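Local structure of alpha-fucosidase GH29 (Fusarium graminearum, 4PSR) at residues A[60-63]-A[64-68]; A[253-256]-A[257-261]; A[102-105]-A[106-109]. The protein hydrolyses alpha-L-fucosides, probably releasing alpha-1,6-linked fucose from the reducing-end N-acetylglucosamine of glycoprotein glycans. All blocks are in the same frame, centred on the assembly; numbering follows the deposited sequence.

Contact 1 of 3, residues A[60-63]-A[64-68]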
loop_
_atom_site.group_PDB
_atom_site.type_symbol
_atom_site.label_atom_id
_atom_site.label_comp_id
_atom_site.label_asym_id
_atom_site.label_seq_id
_atom_site.Cartn_x
_atom_site.Cartn_y
_atom_site.Cartn_z
ATOM N N ARG A 60 -15.252 -7.128 -26.022
ATOM C CA ARG A 60 -16.307 -6.752 -26.966
ATOM C C ARG A 60 -17.002 -7.972 -27.545
ATOM O O ARG A 60 -18.209 -7.965 -27.711
ATOM C CB ARG A 60 -15.760 -5.883 -28.107
ATOM C CG ARG A 60 -16.728 -5.752 -29.290
ATOM C CD ARG A 60 -16.120 -4.906 -30.404
ATOM N NE ARG A 60 -16.251 -3.497 -30.115
ATOM C CZ ARG A 60 -17.298 -2.738 -30.462
ATOM N NH1 ARG A 60 -18.325 -3.262 -31.127
ATOM N NH2 ARG A 60 -17.325 -1.452 -30.138
ATOM N N LYS A 61 -16.231 -9.010 -27.868
ATOM C CA LYS A 61 -16.790 -10.238 -28.432
ATOM C C LYS A 61 -17.744 -10.856 -27.425
ATOM O O LYS A 61 -18.883 -11.216 -27.751
ATOM C CB LYS A 61 -15.658 -11.206 -28.810
ATOM C CG LYS A 61 -14.811 -10.691 -29.967
ATOM C CD LYS A 61 -13.631 -11.574 -30.319
ATOM C CE LYS A 61 -12.859 -10.984 -31.499
ATOM N NZ LYS A 61 -11.666 -11.797 -31.868
ATOM N N HIS A 62 -17.295 -10.955 -26.169
ATOM C CA HIS A 62 -18.123 -11.523 -25.110
ATOM C C HIS A 62 -19.390 -10.686 -24.931
ATOM O O HIS A 62 -20.497 -11.234 -24.800
ATOM C CB HIS A 62 -17.339 -11.545 -23.791
ATOM C CG HIS A 62 -18.176 -11.906 -22.603
ATOM N ND1 HIS A 62 -18.408 -13.210 -22.215
ATOM C CD2 HIS A 62 -18.836 -11.121 -21.713
ATOM C CE1 HIS A 62 -19.192 -13.209 -21.147
ATOM N NE2 HIS A 62 -19.450 -11.955 -20.816
ATOM N N HIS A 63 -19.228 -9.369 -24.904
ATOM C CA HIS A 63 -20.358 -8.480 -24.698
ATOM C C HIS A 63 -21.396 -8.656 -25.795
ATOM O O HIS A 63 -22.612 -8.722 -25.544
ATOM C CB HIS A 63 -19.904 -7.018 -24.673
ATOM C CG HIS A 63 -20.949 -6.094 -24.160
ATOM N ND1 HIS A 63 -21.209 -5.967 -22.812
ATOM C CD2 HIS A 63 -21.876 -5.350 -24.805
ATOM C CE1 HIS A 63 -22.227 -5.140 -22.650
ATOM N NE2 HIS A 63 -22.651 -4.748 -23.843
ATOM N N THR A 64 -20.890 -8.711 -27.025
ATOM C CA THR A 64 -21.743 -8.797 -28.204
ATOM C C THR A 64 -22.508 -10.117 -28.218
ATOM O O THR A 64 -23.695 -10.146 -28.531
ATOM C CB THR A 64 -20.883 -8.631 -29.482
ATOM O OG1 THR A 64 -20.248 -7.349 -29.474
ATOM C CG2 THR A 64 -21.724 -8.761 -30.744
ATOM N N GLU A 65 -21.849 -11.207 -27.817
ATOM C CA GLU A 65 -22.523 -12.497 -27.741
ATOM C C GLU A 65 -23.526 -12.644 -26.590
ATOM O O GLU A 65 -24.517 -13.364 -26.701
ATOM C CB GLU A 65 -21.493 -13.626 -27.671
ATOM C CG GLU A 65 -20.668 -13.748 -28.956
ATOM C CD GLU A 65 -21.539 -13.942 -30.182
ATOM O OE1 GLU A 65 -22.220 -14.993 -30.235
ATOM O OE2 GLU A 65 -21.548 -13.036 -31.054
ATOM N N THR A 66 -23.243 -11.981 -25.467
ATOM C CA THR A 66 -24.017 -12.166 -24.238
ATOM C C THR A 66 -25.168 -11.154 -24.094
ATOM O O THR A 66 -26.264 -11.520 -23.657
ATOM C CB THR A 66 -23.068 -12.031 -23.032
ATOM O OG1 THR A 66 -21.988 -12.956 -23.209
ATOM C CG2 THR A 66 -23.779 -12.294 -21.695
ATOM N N TYR A 67 -24.900 -9.909 -24.473
ATOM C CA TYR A 67 -25.827 -8.791 -24.276
ATOM C C TYR A 67 -26.313 -8.199 -25.589
ATOM O O TYR A 67 -27.525 -8.116 -25.841
ATOM C CB TYR A 67 -25.153 -7.706 -23.434
ATOM C CG TYR A 67 -24.642 -8.227 -22.124
ATOM C CD1 TYR A 67 -25.514 -8.567 -21.092
ATOM C CD2 TYR A 67 -23.275 -8.430 -21.915
ATOM C CE1 TYR A 67 -25.037 -9.078 -19.871
ATOM C CE2 TYR A 67 -22.805 -8.945 -20.720
ATOM C CZ TYR A 67 -23.682 -9.270 -19.697
ATOM O OH TYR A 67 -23.179 -9.770 -18.520
ATOM N N GLY A 68 -25.375 -7.780 -26.423
ATOM C CA GLY A 68 -25.686 -7.187 -27.709
ATOM C C GLY A 68 -24.512 -6.326 -28.100
ATOM O O GLY A 68 -23.609 -6.116 -27.305
HETATM O O HOH W 1 -19.380 -5.969 -31.638
HETATM O O HOH W 2 -19.049 -11.416 -30.757
HETATM O O HOH W 3 -21.051 -11.475 -18.558
#
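Thr64 and Thr66 each turn a hydroxyl back onto the carbonyl one helical turn earlier, a clear example of a short polar side chain doubling a backbone bond. In both, OG1 sits beside its own backbone N (chi1 -61° in Thr64) and therefore faces the preceding turn. Thr64 OG1 donates to Arg60 O at 2.8 Å, and that oxygen also takes Thr64 N, the two donors arriving from opposite faces of the carbonyl plane. Thr66 OG1 repeats the bond on His62 O at 2.8 Å and in doing so lies 3.5 Å above the centre of the His62 ring, over one face. Tyr43 stacks on the same ring, and a water joins His62 NE2 to Tyr67 OH. Another water accepts from Arg60 NH1 and donates to Thr64 OG1, while the guanidinium finds its main partner in Glu71. His63 has both ring nitrogens engaged, ND1 with Tyr48 OH and NE2 with Trp73 O. Tyr67 CB rests over the face of the His63 ring, 4.1 Å from its centroid, as a CH-pi contact. His63 O is gripped twice, by Tyr67 N at 2.8 Å and by Gly68 N at 3.0 Å. The second bond closes a pi-turn; Gly68, the first residue to leave helical geometry, has positive phi, and the pair of bonds ends helix 58-66 as a C-cap with a glycine.

Contact 2 of 3, residues A[253-256]-A[257-261]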
loop_
_atom_site.group_PDB
_atom_site.type_symbol
_atom_site.label_atom_id
_atom_site.label_comp_id
_atom_site.label_asym_id
_atom_site.label_seq_id
_atom_site.Cartn_x
_atom_site.Cartn_y
_atom_site.Cartn_z
ATOM N N LEU A 253 -6.667 19.083 -2.016
ATOM C CA LEU A 253 -5.732 18.907 -0.917
ATOM C C LEU A 253 -6.057 19.873 0.223
ATOM O O LEU A 253 -6.138 19.480 1.394
ATOM C CB LEU A 253 -4.280 19.079 -1.426
ATOM C CG LEU A 253 -3.800 18.017 -2.408
ATOM C CD1 LEU A 253 -2.456 18.407 -3.027
ATOM C CD2 LEU A 253 -3.680 16.646 -1.697
ATOM N N ALA A 254 -6.217 21.155 -0.109
ATOM C CA ALA A 254 -6.541 22.125 0.937
ATOM C C ALA A 254 -7.876 21.820 1.632
ATOM O O ALA A 254 -7.969 21.890 2.856
ATOM C CB ALA A 254 -6.535 23.567 0.384
ATOM N N TYR A 255 -8.895 21.447 0.846
ATOM C CA TYR A 255 -10.203 21.150 1.427
ATOM C C TYR A 255 -10.155 19.973 2.396
ATOM O O TYR A 255 -10.615 20.063 3.529
ATOM C CB TYR A 255 -11.239 20.921 0.341
ATOM C CG TYR A 255 -12.665 20.904 0.826
ATOM C CD1 TYR A 255 -13.445 22.049 0.774
ATOM C CD2 TYR A 255 -13.249 19.750 1.327
ATOM C CE1 TYR A 255 -14.752 22.054 1.201
ATOM C CE2 TYR A 255 -14.568 19.739 1.744
ATOM C CZ TYR A 255 -15.308 20.914 1.678
ATOM O OH TYR A 255 -16.628 20.941 2.087
ATOM N N TYR A 256 -9.533 18.886 1.958
ATOM C CA TYR A 256 -9.437 17.700 2.787
ATOM C C TYR A 256 -8.570 17.954 4.022
ATOM O O TYR A 256 -8.960 17.571 5.135
ATOM C CB TYR A 256 -8.880 16.554 1.956
ATOM C CG TYR A 256 -8.857 15.202 2.668
ATOM C CD1 TYR A 256 -9.874 14.816 3.545
ATOM C CD2 TYR A 256 -7.829 14.288 2.436
ATOM C CE1 TYR A 256 -9.878 13.550 4.144
ATOM C CE2 TYR A 256 -7.821 13.031 3.041
ATOM C CZ TYR A 256 -8.844 12.676 3.888
ATOM O OH TYR A 256 -8.807 11.414 4.465
ATOM N N PHE A 257 -7.405 18.587 3.859
ATOM C CA PHE A 257 -6.531 18.825 5.001
ATOM C C PHE A 257 -7.185 19.805 5.994
ATOM O O PHE A 257 -7.040 19.663 7.209
ATOM C CB PHE A 257 -5.145 19.326 4.543
ATOM C CG PHE A 257 -4.383 18.356 3.683
ATOM C CD1 PHE A 257 -4.710 17.005 3.634
ATOM C CD2 PHE A 257 -3.312 18.801 2.921
ATOM C CE1 PHE A 257 -3.987 16.141 2.829
ATOM C CE2 PHE A 257 -2.601 17.942 2.093
ATOM C CZ PHE A 257 -2.916 16.596 2.074
ATOM N N ASN A 258 -7.963 20.763 5.495
ATOM C CA ASN A 258 -8.713 21.647 6.396
ATOM C C ASN A 258 -9.823 20.903 7.133
ATOM O O ASN A 258 -10.042 21.133 8.316
ATOM C CB ASN A 258 -9.302 22.838 5.641
ATOM C CG ASN A 258 -8.268 23.889 5.329
ATOM O OD1 ASN A 258 -7.313 24.065 6.083
ATOM N ND2 ASN A 258 -8.459 24.608 4.229
ATOM N N ARG A 259 -10.533 20.025 6.435
ATOM C CA ARG A 259 -11.564 19.246 7.106
ATOM C C ARG A 259 -10.943 18.363 8.184
ATOM O O ARG A 259 -11.510 18.210 9.255
ATOM C CB ARG A 259 -12.366 18.399 6.122
ATOM C CG ARG A 259 -13.326 19.181 5.241
ATOM C CD ARG A 259 -14.267 20.052 6.034
ATOM N NE ARG A 259 -15.468 20.375 5.263
ATOM C CZ ARG A 259 -16.261 21.417 5.495
ATOM N NH1 ARG A 259 -15.994 22.263 6.485
ATOM N NH2 ARG A 259 -17.328 21.614 4.728
ATOM N N GLY A 260 -9.766 17.783 7.925
ATOM C CA GLY A 260 -9.110 16.966 8.932
ATOM C C GLY A 260 -8.883 17.733 10.213
ATOM O O GLY A 260 -9.132 17.229 11.313
ATOM N N GLU A 261 -8.391 18.958 10.069
ATOM C CA GLU A 261 -8.182 19.836 11.215
ATOM C C GLU A 261 -9.502 20.087 11.932
ATOM O O GLU A 261 -9.568 20.035 13.151
ATOM C CB GLU A 261 -7.582 21.155 10.749
ATOM C CG GLU A 261 -6.165 21.044 10.213
ATOM C CD GLU A 261 -5.109 21.448 11.223
ATOM O OE1 GLU A 261 -5.446 21.626 12.413
ATOM O OE2 GLU A 261 -3.935 21.595 10.815
#
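Tyr255 OH is gripped from two directions: Arg259 NH2 reaches it at 2.8 Å in a bond weak in angle (127°), and Asp216 OD2 bonds to it from helix 200-218. The pair is one turn apart on helix 246-263, which belongs to the beta-alpha-beta crossover between strands 222-225 and 268-272 of the TIM barrel. Arg259 comes obliquely across the end of the phenol, its guanidinium plane 74° from the ring. Arg259 CG, set beside the backbone N by chi1 (-73°), lies 3.8 Å from Tyr255 CE2, and a bend at chi2 directs the rest of the chain to the phenol oxygen. Further along, NE forms a salt bridge with Asp216 OD1 and NH1 another with Glu262. Asp216 thus takes hold of both residues, tying this helix to its neighbour, and the carboxylates at NE and NH1 probably offset much of the arginine charge. Buried Tyr256 bonds through OH to Pro220 O; elsewhere on the helix Asn258 OD1 accepts from Tyr7 N. Leu253 and Phe257 run alongside each other in the same direction, with Leu253 CD2 3.8 Å from Phe257 CZ. The Phe257 ring stacks on His17, a residue of the sodium site, and so probably helps to position it. Leu253 O, besides accepting Phe257 N at 2.9 Å, stands over one face of the Phe257 ring, toward its rim, 3.1 Å from CG.

Contact 3 of 3, residues A[102-105]-A[106-109]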
loop_
_atom_site.group_PDB
_atom_site.type_symbol
_atom_site.label_atom_id
_atom_site.label_comp_id
_atom_site.label_asym_id
_atom_site.label_seq_id
_atom_site.Cartn_x
_atom_site.Cartn_y
_atom_site.Cartn_z
ATOM N N GLU A 102 -28.671 -11.820 -0.712
ATOM C CA GLU A 102 -27.393 -12.473 -0.440
ATOM C C GLU A 102 -26.312 -11.491 0.012
ATOM O O GLU A 102 -25.254 -11.918 0.465
ATOM C CB GLU A 102 -26.876 -13.164 -1.707
ATOM C CG GLU A 102 -27.823 -14.191 -2.320
ATOM C CD GLU A 102 -27.791 -15.518 -1.600
ATOM O OE1 GLU A 102 -27.392 -16.523 -2.228
ATOM O OE2 GLU A 102 -28.167 -15.558 -0.410
ATOM N N PHE A 103 -26.567 -10.193 -0.108
ATOM C CA PHE A 103 -25.581 -9.186 0.255
ATOM C C PHE A 103 -25.619 -8.932 1.772
ATOM O O PHE A 103 -26.584 -8.363 2.291
ATOM C CB PHE A 103 -25.830 -7.910 -0.570
ATOM C CG PHE A 103 -24.977 -6.721 -0.171
ATOM C CD1 PHE A 103 -23.614 -6.841 0.036
ATOM C CD2 PHE A 103 -25.547 -5.466 -0.073
ATOM C CE1 PHE A 103 -22.878 -5.712 0.387
ATOM C CE2 PHE A 103 -24.807 -4.371 0.268
ATOM C CZ PHE A 103 -23.474 -4.484 0.494
ATOM N N ASP A 104 -24.550 -9.324 2.457
ATOM C CA ASP A 104 -24.476 -9.233 3.916
ATOM C C ASP A 104 -23.261 -8.382 4.303
ATOM O O ASP A 104 -22.203 -8.902 4.657
ATOM C CB ASP A 104 -24.353 -10.627 4.514
ATOM C CG ASP A 104 -24.556 -10.658 6.031
ATOM O OD1 ASP A 104 -24.500 -9.607 6.706
ATOM O OD2 ASP A 104 -24.718 -11.802 6.540
ATOM N N PRO A 105 -23.391 -7.055 4.182
ATOM C CA PRO A 105 -22.217 -6.229 4.455
ATOM C C PRO A 105 -21.705 -6.354 5.900
ATOM O O PRO A 105 -20.502 -6.282 6.123
ATOM C CB PRO A 105 -22.697 -4.815 4.128
ATOM C CG PRO A 105 -24.160 -4.878 4.216
ATOM C CD PRO A 105 -24.536 -6.244 3.741
ATOM N N GLU A 106 -22.578 -6.554 6.882
ATOM C CA GLU A 106 -22.104 -6.712 8.257
ATOM C C GLU A 106 -21.202 -7.938 8.399
ATOM O O GLU A 106 -20.135 -7.851 9.010
ATOM C CB GLU A 106 -23.254 -6.781 9.249
ATOM C CG GLU A 106 -22.720 -6.746 10.649
ATOM C CD GLU A 106 -23.695 -6.186 11.639
ATOM O OE1 GLU A 106 -24.883 -6.009 11.280
ATOM O OE2 GLU A 106 -23.256 -5.923 12.778
ATOM N N ALA A 107 -21.586 -9.058 7.783
ATOM C CA ALA A 107 -20.758 -10.251 7.828
ATOM C C ALA A 107 -19.384 -9.998 7.182
ATOM O O ALA A 107 -18.347 -10.426 7.707
ATOM C CB ALA A 107 -21.465 -11.441 7.162
ATOM N N ILE A 108 -19.383 -9.287 6.049
ATOM C CA ILE A 108 -18.136 -8.999 5.365
ATOM C C ILE A 108 -17.240 -8.148 6.245
ATOM O O ILE A 108 -16.064 -8.417 6.375
ATOM C CB ILE A 108 -18.372 -8.370 3.995
ATOM C CG1 ILE A 108 -18.945 -9.435 3.059
ATOM C CG2 ILE A 108 -17.075 -7.771 3.438
ATOM C CD1 ILE A 108 -19.496 -8.866 1.763
ATOM N N ILE A 109 -17.799 -7.130 6.891
ATOM C CA ILE A 109 -16.968 -6.302 7.766
ATOM C C ILE A 109 -16.444 -7.069 8.991
ATOM O O ILE A 109 -15.347 -6.822 9.408
ATOM C CB ILE A 109 -17.659 -4.982 8.124
ATOM C CG1 ILE A 109 -17.889 -4.151 6.849
ATOM C CG2 ILE A 109 -16.830 -4.160 9.109
ATOM C CD1 ILE A 109 -16.630 -3.867 5.956
HETATM O O HOH W 4 -25.527 -7.021 6.645
#
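Asp104 OD1 accepts Ala107 N at 3.2 Å, the N-cap bond that starts helix 105-114 and illustrates how a carboxylate can take up an amide left without a helical partner. The bond is fairly straight (N-H...O 161°), yet the donor comes from above the carboxylate plane. With CG beside the carbonyl carbon (chi1 -168°), the carboxylate swings forward over the first turn, and Asp104 OD2 comes to 3.3 Å from Ala107 CB. This is the looser, wetter side: one water donates to Asp104 OD1 at 2.8 Å and accepts from Glu106 N, so it bridges cap and first turn, while the Glu106 side chain extends into an exposed position. Lys97 offers OD2 a long, weak ion pair. The other side is packed and buried. Pro105 CD lies 3.6 Å above the centre of the Phe103 ring, and Pro105 O accepts Ile109 N at 2.9 Å, with Ile109 CG1 3.4 Å from the same oxygen. Pro105 and Ile109 both press on Trp155 and Leu158 of helix 151-161, so the start of helix 105-114, which leads to barrel strand 119-125, is seated against the next helix of the barrel's outer layer.

Read from the N terminus, the order is contact 1, contact 3, contact 2. Each is a local contact within one continuous segment, so none encloses a long loop and none nests in or crosses another. Contacts 1 and 3 share the long connection between barrel strands 29-33 and 119-125: contact 1 ends an outlying helix there, and contact 3 begins the helix that returns the chain to the barrel, setting it against helix 151-161. Contact 2 belongs to a later crossover and joins helix 246-263 to helix 200-218. Contact 3 lies about 17 Å from each of the others by nearest atoms. In chain order they sample a helix end, a helix start and a helix interior.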